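PDB 4LXR: protein toll from Drosophila melanogaster, which serves as the cell-surface receptor for activated spaetzle, switching on the Toll signalling pathway in antifungal immunity and in dorsal-ventral patterning of the embryo. Local coordinates for residues 136-139 with 140-144; 159-163 with 164-168; 117-120 with 121-124; 81-85 with 86-90; 175-179 with 180-184. One frame throughout, in Å; residues are numbered along the deposited sequence.

Interaction 1 (136-139 with 140-144); sequences THIP and ANLLT. With NAG (2-acetamido-2-deoxy-beta-D-glucopyranose), chain I.
Ile-138 and Leu-142 meet across a type I beta turn running from Pro-139 to Leu-142, on the outer side of a leucine-rich-repeat solenoid, in the loop that leads from strand 127-131 to strand 151-155. The turn is closed by the N-H of Leu-142, which reaches Pro-139 O at 2.9 Å from above the carbonyl plane, about 44° out of it. Proline suits the first position, since its ring fixes phi at the entry and it needs no N-H. Two branched aliphatic side chains then meet just beside the turn: the CG2 methyl of Ile-138 lies 3.7 Å from CD2 of Leu-142. Both torsions serve this meeting, for CG2 of Ile-138 stands opposite its own backbone N, and Leu-142 likewise carries CG anti to N (chi1 179°). Ile-138 also packs on Ile-158 of the following coil.

Asn-141 behaves differently. Its CG sits between the backbone N and the carbonyl carbon (chi1 75°), which turns the amide back toward the proline, the two side chains crossing obliquely, and OD1 comes 3.7 Å from Pro-139 CB. A second type I turn, Asn-141 to Thr-144, follows directly. Threonine fits its end because both its N-H and its hydroxyl can donate to Asn-141 O, approaching from the same face of that carbonyl.

At the other end, His-137 lies beside a sugar, NAG of chain I. With the imidazole set trans to the backbone N, the ring's ND1 is 3.9 Å from NAG O6, while CB of His-137 approaches NAG O5 at 3.5 Å.

Interaction 2 (159-163 with 164-168); sequences EEMPS and HLFDD
His-164, the first residue after Ser-163, turns its ring back toward Pro-162, so that ND1 lies 4.0 Å from Pro-162 CB. Its chi1 of 73° places CG between the backbone N and the carbonyl carbon, and this brings the imidazole alongside the proline on the outer surface. Next comes Leu-165, whose N-H makes an almost straight bond (169°) to Pro-162 O at 3.2 Å. A proline just before the turn is apt, because its carbonyl can accept although its nitrogen cannot donate.

Phe-166 repeats the step one residue on: its N-H bonds to Ser-163 O. These i to i+3 bonds belong to a short 3-10 segment on the convex side of the repeat designated LRR 1, where the chain turns before heading back to strand 174-176. The aromatic ring takes the same carbonyl at its edge, with CD2 3.4 Å from Ser-163 O and the oxygen in the ring plane. CD2 of Leu-165 lies over one face of that ring, offset toward the rim, and the sulfur of Met-161 is 4.3 Å from CZ, which places large apolar groups on the buried side; Phe-166 continues inward onto Ile-189 and Met-193. Ser-163 sends its hydroxyl elsewhere, to Arg-187 O.

A water donates to Ser-163 O; its link to OD1 of Asp-167 is doubtful, being modelled too short. Finally, Asp-168 points its carboxylate to Arg-147, with which it forms a salt bridge.

Interaction 3 (117-120 with 121-124); sequences QHLD and RLHG
Leu-119 and Leu-122 form the close part of this contact. The N-H of Leu-122 bonds to Leu-119 O at 3.0 Å, arriving from above the carbonyl plane, and CB of Leu-122 lies 3.5 Å from the same oxygen. Farther along the two side chains the fit is slacker, CD2 of Leu-119 coming only to 4.5 Å from CD1 of Leu-122. Both residues are buried, as befits leucines facing the interior of the solenoid, and Leu-122 also rests on Ala-89 of helix 88-94.

The bond closes a type II beta turn, Leu-119 to Leu-122, which follows a 3-10 segment in the loop between strands 102-106 and 127-131 of the leucine-rich-repeat array. On the outer side, CB of Asp-120 points away from the turn. Exposed Arg-121 has a positive phi of 67° at the third position, which glycine fills most easily; its CB is pressed to 3.0 Å from Asp-120 O. The arginine chain bends at its third torsion (chi3 -62°), and its guanidinium does not pair with Asp-120, OD2 of Asp-120 and NH1 of Arg-121 being 6.1 Å apart. Instead, NH2 of Arg-121 forms a salt bridge with Asp-93 and a hydrogen bond with Ser-90 OG.

Interaction 4 (81-85 with 86-90); sequences MLPGH and TPIAS
Pro-83 and Ile-88 set their side chains at about a right angle, the proline's CD lying 4.0 Å from CG1 of the isoleucine. Pro-83 opens a type II' beta turn that ends at Thr-86, and Ile-88 follows two residues later at the start of helix 88-94; the turn thus carries the chain from strand 74-78 into the helix near the N-terminal end of the solenoid. The rigid, compact proline ring makes a good apolar surface here, and its CG also approaches Thr-86 O at 3.3 Å. Ile-88 has CG1 opposite its carbonyl carbon (chi1 -68°), which turns this branch toward the proline and carries CD1 on to the end of Leu-82, 4.3 Å from CD2. Leu-82 and Ile-88 both continue onto Phe-105 of strand 102-106, so these two side chains tie the turn and the helix start to that strand.

Pro-83 is also the centre of an inverse gamma turn, formed by a weak bond from Gly-84 N to Leu-82 O. Glycine suits the next position, whose phi of 59° is readily adopted by a residue without a side chain; its carbonyl accepts from His-118 NE2. His-85 is exposed and its side chain rests on Gln-117, leaving Thr-86 to finish the turn. The closing bond, Thr-86 N to Pro-83 O at 3.2 Å, is weak and bent to 135°, and CB of Thr-86 sits 3.1 Å from that same oxygen.

Interaction 5 (175-179 with 180-184); sequences IEFGS and NKLRQ
A chi1 of -80° and a chi2 of -72° swing the amide of Asn-180 back toward the end of strand 174-176, and ND2 meets Phe-177 O at 2.7 Å. The bond is nearly straight (167°) and lies in the plane of the amide, yet it strikes the carbonyl well above its plane. CB of Phe-177 lies 4.1 Å from CD1 of Leu-182, while its first torsion, with CG anti to the carbonyl carbon, sends the ring away into the core, where Ile-175 CG2 sits 3.5 Å above the centre of one face.

This is the asparagine ladder of the leucine-rich repeat, here in LRR 2. OD1 of Asn-180 accepts from the N-H groups of Ala-156 and Ile-158, and ND2 also donates to Leu-154 O in the preceding coil; Asn-204 of the next coil in turn donates to Phe-177 O. Asparagine suits the position because one short amide offers both donors and acceptor to buried backbone. A leucine here would probably leave Phe-177 O with one donor fewer and the N-H groups of Ala-156 and Ile-158 without their acceptor.

Gly-178 fits equally closely, since its N-H bonds to Glu-176 OE2 at 2.7 Å and a beta carbon would clash with that oxygen. The other oxygen of Glu-176 accepts from Asn-200 and Trp-202 and bonds to Tyr-64 of the spaetzle chain, so the carboxylate that takes the N-H of Gly-178 probably also contributes to ligand binding.

The five contacts succeed one another along the N-terminal part of the solenoid, in the extracellular leucine-rich-repeat region of the receptor, in the chain order 4, 3, 1, 2, 5. Interactions 4 and 3, with centres about 10 Å apart, touch where Asp-120 O lies 3.4 Å from Ala-89 CB. Interaction 3 then packs on interaction 1 through Leu-119, whose CD1 is 3.9 Å from Leu-143 CD2. Interactions 1 and 2, centres about 8 Å apart, join Ala-140 to Pro-162 on successive coils. Interaction 2 meets interaction 5 in the core, where Phe-166 CZ lies 3.7 Å from Phe-177 CE2. Spaetzle touches interaction 5, whereas interaction 1 borders a sugar.

Interaction 1 (136-139 with 140-144)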
# COMPACT_ATOMS: atom_id res chain seq x y z
N THR A 136 1.11 42.24 19.04
CA THR A 136 0.81 42.36 20.45
C THR A 136 2.11 42.50 21.25
O THR A 136 3.22 42.25 20.75
CB THR A 136 0.03 41.10 20.95
OG1 THR A 136 -0.75 41.44 22.10
CG2 THR A 136 0.97 39.97 21.29
N HIS A 137 1.97 42.91 22.51
CA HIS A 137 3.14 43.07 23.37
C HIS A 137 2.89 42.36 24.67
O HIS A 137 1.86 42.60 25.31
CB HIS A 137 3.42 44.54 23.68
CG HIS A 137 4.61 44.74 24.57
ND1 HIS A 137 4.50 45.07 25.91
CD2 HIS A 137 5.93 44.61 24.32
CE1 HIS A 137 5.71 45.18 26.43
NE2 HIS A 137 6.59 44.90 25.49
N ILE A 138 3.79 41.47 25.04
CA ILE A 138 3.68 40.82 26.36
C ILE A 138 4.54 41.56 27.40
O ILE A 138 5.75 41.68 27.22
CB ILE A 138 4.08 39.36 26.28
CG1 ILE A 138 3.15 38.63 25.28
CG2 ILE A 138 4.03 38.68 27.66
CD1 ILE A 138 3.61 37.27 25.00
N PRO A 139 3.91 42.09 28.47
CA PRO A 139 4.69 42.84 29.48
C PRO A 139 5.44 41.85 30.35
O PRO A 139 4.90 40.80 30.69
CB PRO A 139 3.61 43.56 30.30
CG PRO A 139 2.43 42.67 30.22
CD PRO A 139 2.48 42.05 28.80
N ALA A 140 6.67 42.20 30.72
CA ALA A 140 7.55 41.25 31.35
C ALA A 140 7.19 40.94 32.81
O ALA A 140 7.78 40.05 33.41
CB ALA A 140 8.98 41.71 31.22
N ASN A 141 6.23 41.67 33.38
CA ASN A 141 5.69 41.27 34.67
C ASN A 141 4.48 40.32 34.57
O ASN A 141 3.84 40.03 35.59
CB ASN A 141 5.35 42.49 35.54
CG ASN A 141 4.09 43.19 35.09
OD1 ASN A 141 3.62 43.03 33.95
ND2 ASN A 141 3.53 44.00 35.99
N LEU A 142 4.16 39.84 33.37
CA LEU A 142 3.00 38.95 33.16
C LEU A 142 2.95 37.79 34.18
O LEU A 142 1.89 37.50 34.75
CB LEU A 142 2.98 38.39 31.72
CG LEU A 142 1.82 37.42 31.42
CD1 LEU A 142 0.45 38.12 31.56
CD2 LEU A 142 1.95 36.72 30.07
N LEU A 143 4.10 37.18 34.44
CA LEU A 143 4.14 35.92 35.19
C LEU A 143 4.61 36.12 36.63
O LEU A 143 5.22 35.23 37.24
CB LEU A 143 5.03 34.89 34.46
CG LEU A 143 4.53 34.54 33.04
CD1 LEU A 143 5.56 33.70 32.30
CD2 LEU A 143 3.19 33.82 33.08
N THR A 144 4.31 37.29 37.16
CA THR A 144 4.59 37.58 38.55
C THR A 144 3.88 36.57 39.44
O THR A 144 2.70 36.34 39.28
CB THR A 144 4.13 39.01 38.92
OG1 THR A 144 4.85 39.94 38.11
CG2 THR A 144 4.34 39.31 40.42
C1 NAG I . 0.49 46.83 23.28
C2 NAG I . -0.43 47.78 22.50
C3 NAG I . 0.38 48.65 21.52
C4 NAG I . 1.61 49.27 22.18
C5 NAG I . 2.42 48.21 22.92
C6 NAG I . 3.60 48.79 23.67
C7 NAG I . -2.75 47.16 21.99
C8 NAG I . -3.16 48.19 23.00
N2 NAG I . -1.44 47.03 21.79
O3 NAG I . -0.46 49.68 21.01
O4 NAG I . 2.44 49.87 21.19
O5 NAG I . 1.57 47.56 23.88
O6 NAG I . 3.43 48.71 25.08
O7 NAG I . -3.58 46.49 21.37

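Interaction 2 (159-163 with 164-168)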
# COMPACT_ATOMS: atom_id res chain seq x y z
N GLU A 159 9.80 39.32 19.85
CA GLU A 159 11.14 39.77 19.43
C GLU A 159 12.18 39.69 20.54
O GLU A 159 13.37 39.47 20.27
CB GLU A 159 11.06 41.21 18.90
CG GLU A 159 10.19 41.29 17.63
CD GLU A 159 9.84 42.70 17.18
OE1 GLU A 159 9.85 42.95 15.96
OE2 GLU A 159 9.54 43.55 18.04
N GLU A 160 11.75 39.91 21.78
CA GLU A 160 12.68 39.86 22.91
C GLU A 160 11.94 39.64 24.22
O GLU A 160 10.77 40.01 24.35
CB GLU A 160 13.53 41.14 22.96
CG GLU A 160 12.70 42.39 23.15
CD GLU A 160 13.33 43.61 22.50
OE1 GLU A 160 14.28 44.18 23.09
OE2 GLU A 160 12.88 44.00 21.39
N MET A 161 12.61 39.03 25.19
CA MET A 161 12.02 38.89 26.51
C MET A 161 12.95 39.44 27.57
O MET A 161 14.05 38.92 27.74
CB MET A 161 11.73 37.43 26.82
CG MET A 161 10.69 36.82 25.89
SD MET A 161 10.78 35.02 25.91
CE MET A 161 9.23 34.56 25.11
N PRO A 162 12.50 40.49 28.28
CA PRO A 162 13.34 41.02 29.36
C PRO A 162 13.48 39.91 30.38
O PRO A 162 12.55 39.11 30.57
CB PRO A 162 12.53 42.23 29.91
CG PRO A 162 11.67 42.66 28.75
CD PRO A 162 11.31 41.33 28.02
N SER A 163 14.66 39.85 30.97
CA SER A 163 15.02 38.79 31.91
C SER A 163 14.04 38.66 33.07
O SER A 163 13.92 37.58 33.62
CB SER A 163 16.43 39.06 32.48
OG SER A 163 17.41 38.94 31.46
N HIS A 164 13.36 39.74 33.44
CA HIS A 164 12.56 39.71 34.67
C HIS A 164 11.25 38.93 34.54
O HIS A 164 10.56 38.71 35.53
CB HIS A 164 12.39 41.11 35.32
CG HIS A 164 11.46 42.04 34.60
ND1 HIS A 164 11.90 43.05 33.76
CD2 HIS A 164 10.11 42.19 34.67
CE1 HIS A 164 10.87 43.74 33.32
NE2 HIS A 164 9.76 43.24 33.85
N LEU A 165 10.95 38.46 33.32
CA LEU A 165 9.77 37.62 33.09
C LEU A 165 9.92 36.35 33.88
O LEU A 165 8.94 35.81 34.40
CB LEU A 165 9.60 37.30 31.60
CG LEU A 165 8.40 36.39 31.22
CD1 LEU A 165 7.05 37.15 31.20
CD2 LEU A 165 8.65 35.75 29.89
N PHE A 166 11.17 35.91 34.01
CA PHE A 166 11.50 34.64 34.66
C PHE A 166 11.72 34.69 36.17
O PHE A 166 12.01 33.65 36.78
CB PHE A 166 12.72 34.01 33.97
CG PHE A 166 12.57 33.91 32.47
CD1 PHE A 166 11.94 32.80 31.91
CD2 PHE A 166 13.02 34.92 31.64
CE1 PHE A 166 11.78 32.70 30.53
CE2 PHE A 166 12.85 34.83 30.27
CZ PHE A 166 12.24 33.70 29.71
N ASP A 167 11.56 35.88 36.76
CA ASP A 167 11.83 36.10 38.20
C ASP A 167 11.19 35.05 39.13
O ASP A 167 11.83 34.57 40.05
CB ASP A 167 11.38 37.51 38.64
CG ASP A 167 12.48 38.58 38.49
OD1 ASP A 167 13.50 38.30 37.83
OD2 ASP A 167 12.31 39.71 39.02
N ASP A 168 9.92 34.70 38.89
CA ASP A 168 9.21 33.85 39.86
C ASP A 168 8.96 32.41 39.37
O ASP A 168 8.18 31.65 39.97
CB ASP A 168 7.89 34.53 40.25
CG ASP A 168 8.12 35.88 40.94
OD1 ASP A 168 9.09 36.00 41.71
OD2 ASP A 168 7.34 36.82 40.69
O HOH W 1 14.81 36.91 36.37

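Interaction 3 (117-120 with 121-124)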
# COMPACT_ATOMS: atom_id res chain seq x y z
N GLN A 117 -2.55 41.54 35.62
CA GLN A 117 -3.88 41.41 36.22
C GLN A 117 -4.71 40.23 35.67
O GLN A 117 -5.47 39.59 36.41
CB GLN A 117 -4.67 42.71 36.07
CG GLN A 117 -6.04 42.68 36.75
CD GLN A 117 -6.76 44.01 36.69
OE1 GLN A 117 -7.51 44.37 37.60
NE2 GLN A 117 -6.54 44.75 35.61
N HIS A 118 -4.56 39.93 34.39
CA HIS A 118 -5.32 38.84 33.78
C HIS A 118 -5.09 37.50 34.47
O HIS A 118 -5.95 36.60 34.40
CB HIS A 118 -5.04 38.75 32.28
CG HIS A 118 -5.61 39.90 31.51
ND1 HIS A 118 -5.02 40.40 30.37
CD2 HIS A 118 -6.72 40.65 31.71
CE1 HIS A 118 -5.75 41.40 29.90
NE2 HIS A 118 -6.79 41.57 30.69
N LEU A 119 -3.97 37.36 35.17
CA LEU A 119 -3.67 36.09 35.82
C LEU A 119 -3.86 36.11 37.33
O LEU A 119 -3.50 35.14 38.00
CB LEU A 119 -2.26 35.59 35.45
CG LEU A 119 -2.02 35.17 34.00
CD1 LEU A 119 -0.55 34.85 33.81
CD2 LEU A 119 -2.88 33.94 33.61
N ASP A 120 -4.40 37.21 37.87
CA ASP A 120 -4.76 37.26 39.30
C ASP A 120 -5.59 36.02 39.68
O ASP A 120 -6.45 35.58 38.91
CB ASP A 120 -5.55 38.53 39.62
CG ASP A 120 -4.69 39.81 39.64
OD1 ASP A 120 -3.45 39.73 39.52
OD2 ASP A 120 -5.28 40.90 39.78
N ARG A 121 -5.32 35.47 40.87
CA ARG A 121 -6.00 34.26 41.37
C ARG A 121 -5.69 32.95 40.60
O ARG A 121 -6.19 31.88 40.95
CB ARG A 121 -7.51 34.49 41.53
CG ARG A 121 -7.86 35.83 42.19
CD ARG A 121 -9.28 35.84 42.78
NE ARG A 121 -10.32 35.63 41.76
CZ ARG A 121 -10.83 36.60 41.00
NH1 ARG A 121 -10.39 37.86 41.12
NH2 ARG A 121 -11.77 36.33 40.11
N LEU A 122 -4.84 33.02 39.58
CA LEU A 122 -4.42 31.82 38.87
C LEU A 122 -2.96 31.43 39.13
O LEU A 122 -2.34 30.75 38.31
CB LEU A 122 -4.68 31.94 37.36
CG LEU A 122 -6.19 31.99 37.09
CD1 LEU A 122 -6.51 32.17 35.61
CD2 LEU A 122 -6.85 30.75 37.63
N HIS A 123 -2.43 31.87 40.27
CA HIS A 123 -1.03 31.58 40.66
C HIS A 123 -0.81 30.10 40.98
O HIS A 123 0.33 29.65 41.08
CB HIS A 123 -0.59 32.45 41.86
CG HIS A 123 -0.63 33.92 41.58
ND1 HIS A 123 -0.91 34.44 40.33
CD2 HIS A 123 -0.44 34.99 42.39
CE1 HIS A 123 -0.89 35.76 40.39
NE2 HIS A 123 -0.61 36.12 41.63
N GLY A 124 -1.89 29.34 41.14
CA GLY A 124 -1.81 27.90 41.33
C GLY A 124 -1.58 27.03 40.09
O GLY A 124 -1.36 25.82 40.22

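Interaction 4 (81-85 with 86-90)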
# COMPACT_ATOMS: atom_id res chain seq x y z
N MET A 81 -11.81 37.40 23.85
CA MET A 81 -11.18 38.69 24.10
C MET A 81 -10.66 38.72 25.51
O MET A 81 -11.29 38.17 26.43
CB MET A 81 -12.18 39.84 23.89
CG MET A 81 -12.71 39.85 22.47
SD MET A 81 -13.89 41.14 22.15
CE MET A 81 -12.84 42.59 22.27
N LEU A 82 -9.49 39.34 25.69
CA LEU A 82 -8.99 39.61 27.03
C LEU A 82 -10.00 40.52 27.73
O LEU A 82 -10.43 41.54 27.17
CB LEU A 82 -7.59 40.23 26.98
CG LEU A 82 -6.56 39.20 26.49
CD1 LEU A 82 -5.22 39.87 26.13
CD2 LEU A 82 -6.39 38.10 27.53
N PRO A 83 -10.38 40.13 28.95
CA PRO A 83 -11.54 40.73 29.63
C PRO A 83 -11.26 42.07 30.31
O PRO A 83 -11.63 42.26 31.47
CB PRO A 83 -11.90 39.66 30.66
CG PRO A 83 -10.62 39.00 30.97
CD PRO A 83 -9.83 38.99 29.70
N GLY A 84 -10.64 43.00 29.59
CA GLY A 84 -10.36 44.32 30.15
C GLY A 84 -9.49 44.32 31.40
O GLY A 84 -8.48 43.62 31.49
N HIS A 85 -9.89 45.10 32.39
CA HIS A 85 -9.17 45.18 33.66
C HIS A 85 -9.73 44.19 34.67
O HIS A 85 -9.73 44.45 35.87
CB HIS A 85 -9.25 46.61 34.19
CG HIS A 85 -8.65 47.62 33.27
ND1 HIS A 85 -7.45 47.41 32.62
CD2 HIS A 85 -9.08 48.84 32.87
CE1 HIS A 85 -7.16 48.46 31.87
NE2 HIS A 85 -8.14 49.34 32.00
N THR A 86 -10.19 43.05 34.16
CA THR A 86 -10.78 41.99 34.96
C THR A 86 -9.93 40.72 34.83
O THR A 86 -9.48 40.38 33.74
CB THR A 86 -12.21 41.71 34.43
OG1 THR A 86 -13.04 42.84 34.71
CG2 THR A 86 -12.80 40.45 35.04
N PRO A 87 -9.68 40.02 35.94
CA PRO A 87 -8.93 38.76 35.84
C PRO A 87 -9.70 37.67 35.05
O PRO A 87 -10.94 37.63 35.11
CB PRO A 87 -8.76 38.33 37.30
CG PRO A 87 -8.81 39.72 38.11
CD PRO A 87 -9.84 40.51 37.33
N ILE A 88 -8.98 36.81 34.33
CA ILE A 88 -9.60 35.70 33.60
C ILE A 88 -10.26 34.79 34.64
O ILE A 88 -11.28 34.17 34.36
CB ILE A 88 -8.59 34.94 32.71
CG1 ILE A 88 -8.13 35.84 31.55
CG2 ILE A 88 -9.18 33.62 32.10
CD1 ILE A 88 -6.85 35.37 30.85
N ALA A 89 -9.69 34.78 35.85
CA ALA A 89 -10.25 33.96 36.94
C ALA A 89 -11.72 34.31 37.22
O ALA A 89 -12.49 33.45 37.63
CB ALA A 89 -9.42 34.12 38.22
N SER A 90 -12.09 35.57 36.99
CA SER A 90 -13.48 35.98 37.16
C SER A 90 -14.44 35.33 36.15
O SER A 90 -15.58 35.01 36.49
CB SER A 90 -13.59 37.50 37.13
OG SER A 90 -13.04 38.05 38.32

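Interaction 5 (175-179 with 180-184)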
# COMPACT_ATOMS: atom_id res chain seq x y z
N ILE A 175 9.98 25.10 28.69
CA ILE A 175 9.74 26.36 28.02
C ILE A 175 9.47 26.03 26.57
O ILE A 175 10.26 25.33 25.93
CB ILE A 175 10.97 27.29 28.06
CG1 ILE A 175 11.01 28.05 29.38
CG2 ILE A 175 10.93 28.28 26.88
CD1 ILE A 175 12.38 28.73 29.69
N GLU A 176 8.36 26.53 26.06
CA GLU A 176 8.04 26.38 24.66
C GLU A 176 7.91 27.80 24.10
O GLU A 176 6.86 28.43 24.24
CB GLU A 176 6.75 25.56 24.48
CG GLU A 176 6.27 25.45 23.00
CD GLU A 176 7.37 24.93 22.07
OE1 GLU A 176 7.38 23.71 21.76
OE2 GLU A 176 8.24 25.74 21.66
N PHE A 177 8.99 28.30 23.49
CA PHE A 177 8.96 29.62 22.84
C PHE A 177 9.12 29.48 21.35
O PHE A 177 9.49 30.44 20.66
CB PHE A 177 10.08 30.54 23.37
CG PHE A 177 9.86 31.01 24.79
CD1 PHE A 177 8.60 30.89 25.39
CD2 PHE A 177 10.91 31.58 25.52
CE1 PHE A 177 8.38 31.32 26.71
CE2 PHE A 177 10.71 32.00 26.86
CZ PHE A 177 9.43 31.89 27.45
N GLY A 178 8.86 28.27 20.85
CA GLY A 178 8.97 28.01 19.43
C GLY A 178 8.06 28.94 18.63
O GLY A 178 6.99 29.32 19.09
N SER A 179 8.53 29.33 17.46
CA SER A 179 7.77 30.12 16.50
C SER A 179 7.51 31.55 16.96
O SER A 179 6.38 32.05 16.92
CB SER A 179 6.46 29.41 16.10
OG SER A 179 6.06 29.85 14.82
N ASN A 180 8.57 32.21 17.39
CA ASN A 180 8.50 33.60 17.75
C ASN A 180 9.49 34.34 16.89
O ASN A 180 9.77 33.91 15.77
CB ASN A 180 8.75 33.80 19.25
CG ASN A 180 7.51 33.49 20.09
OD1 ASN A 180 6.54 34.26 20.08
ND2 ASN A 180 7.53 32.35 20.79
N LYS A 181 10.00 35.46 17.39
CA LYS A 181 10.97 36.23 16.61
C LYS A 181 12.23 36.51 17.43
O LYS A 181 12.87 37.56 17.27
CB LYS A 181 10.33 37.54 16.11
CG LYS A 181 9.34 37.38 14.95
CD LYS A 181 8.70 38.75 14.60
CE LYS A 181 7.84 38.72 13.33
NZ LYS A 181 7.26 40.08 12.99
N LEU A 182 12.58 35.58 18.32
CA LEU A 182 13.71 35.81 19.22
C LEU A 182 15.05 35.91 18.49
O LEU A 182 15.39 35.06 17.68
CB LEU A 182 13.77 34.74 20.33
CG LEU A 182 12.61 34.86 21.31
CD1 LEU A 182 12.46 33.62 22.18
CD2 LEU A 182 12.76 36.13 22.17
N ARG A 183 15.82 36.96 18.79
CA ARG A 183 17.13 37.16 18.17
C ARG A 183 18.27 36.83 19.12
O ARG A 183 19.39 36.52 18.68
CB ARG A 183 17.32 38.61 17.74
CG ARG A 183 16.34 39.10 16.73
CD ARG A 183 15.63 40.35 17.24
NE ARG A 183 15.24 41.18 16.10
CZ ARG A 183 14.14 41.01 15.38
NH1 ARG A 183 13.29 40.03 15.69
NH2 ARG A 183 13.89 41.82 14.36
N GLN A 184 17.99 36.97 20.41
CA GLN A 184 19.00 36.75 21.44
C GLN A 184 18.41 35.94 22.59
O GLN A 184 17.24 36.08 22.92
CB GLN A 184 19.52 38.11 21.99
CG GLN A 184 20.00 39.10 20.92
CD GLN A 184 21.27 38.63 20.21
OE1 GLN A 184 21.98 37.75 20.71
NE2 GLN A 184 21.56 39.21 19.04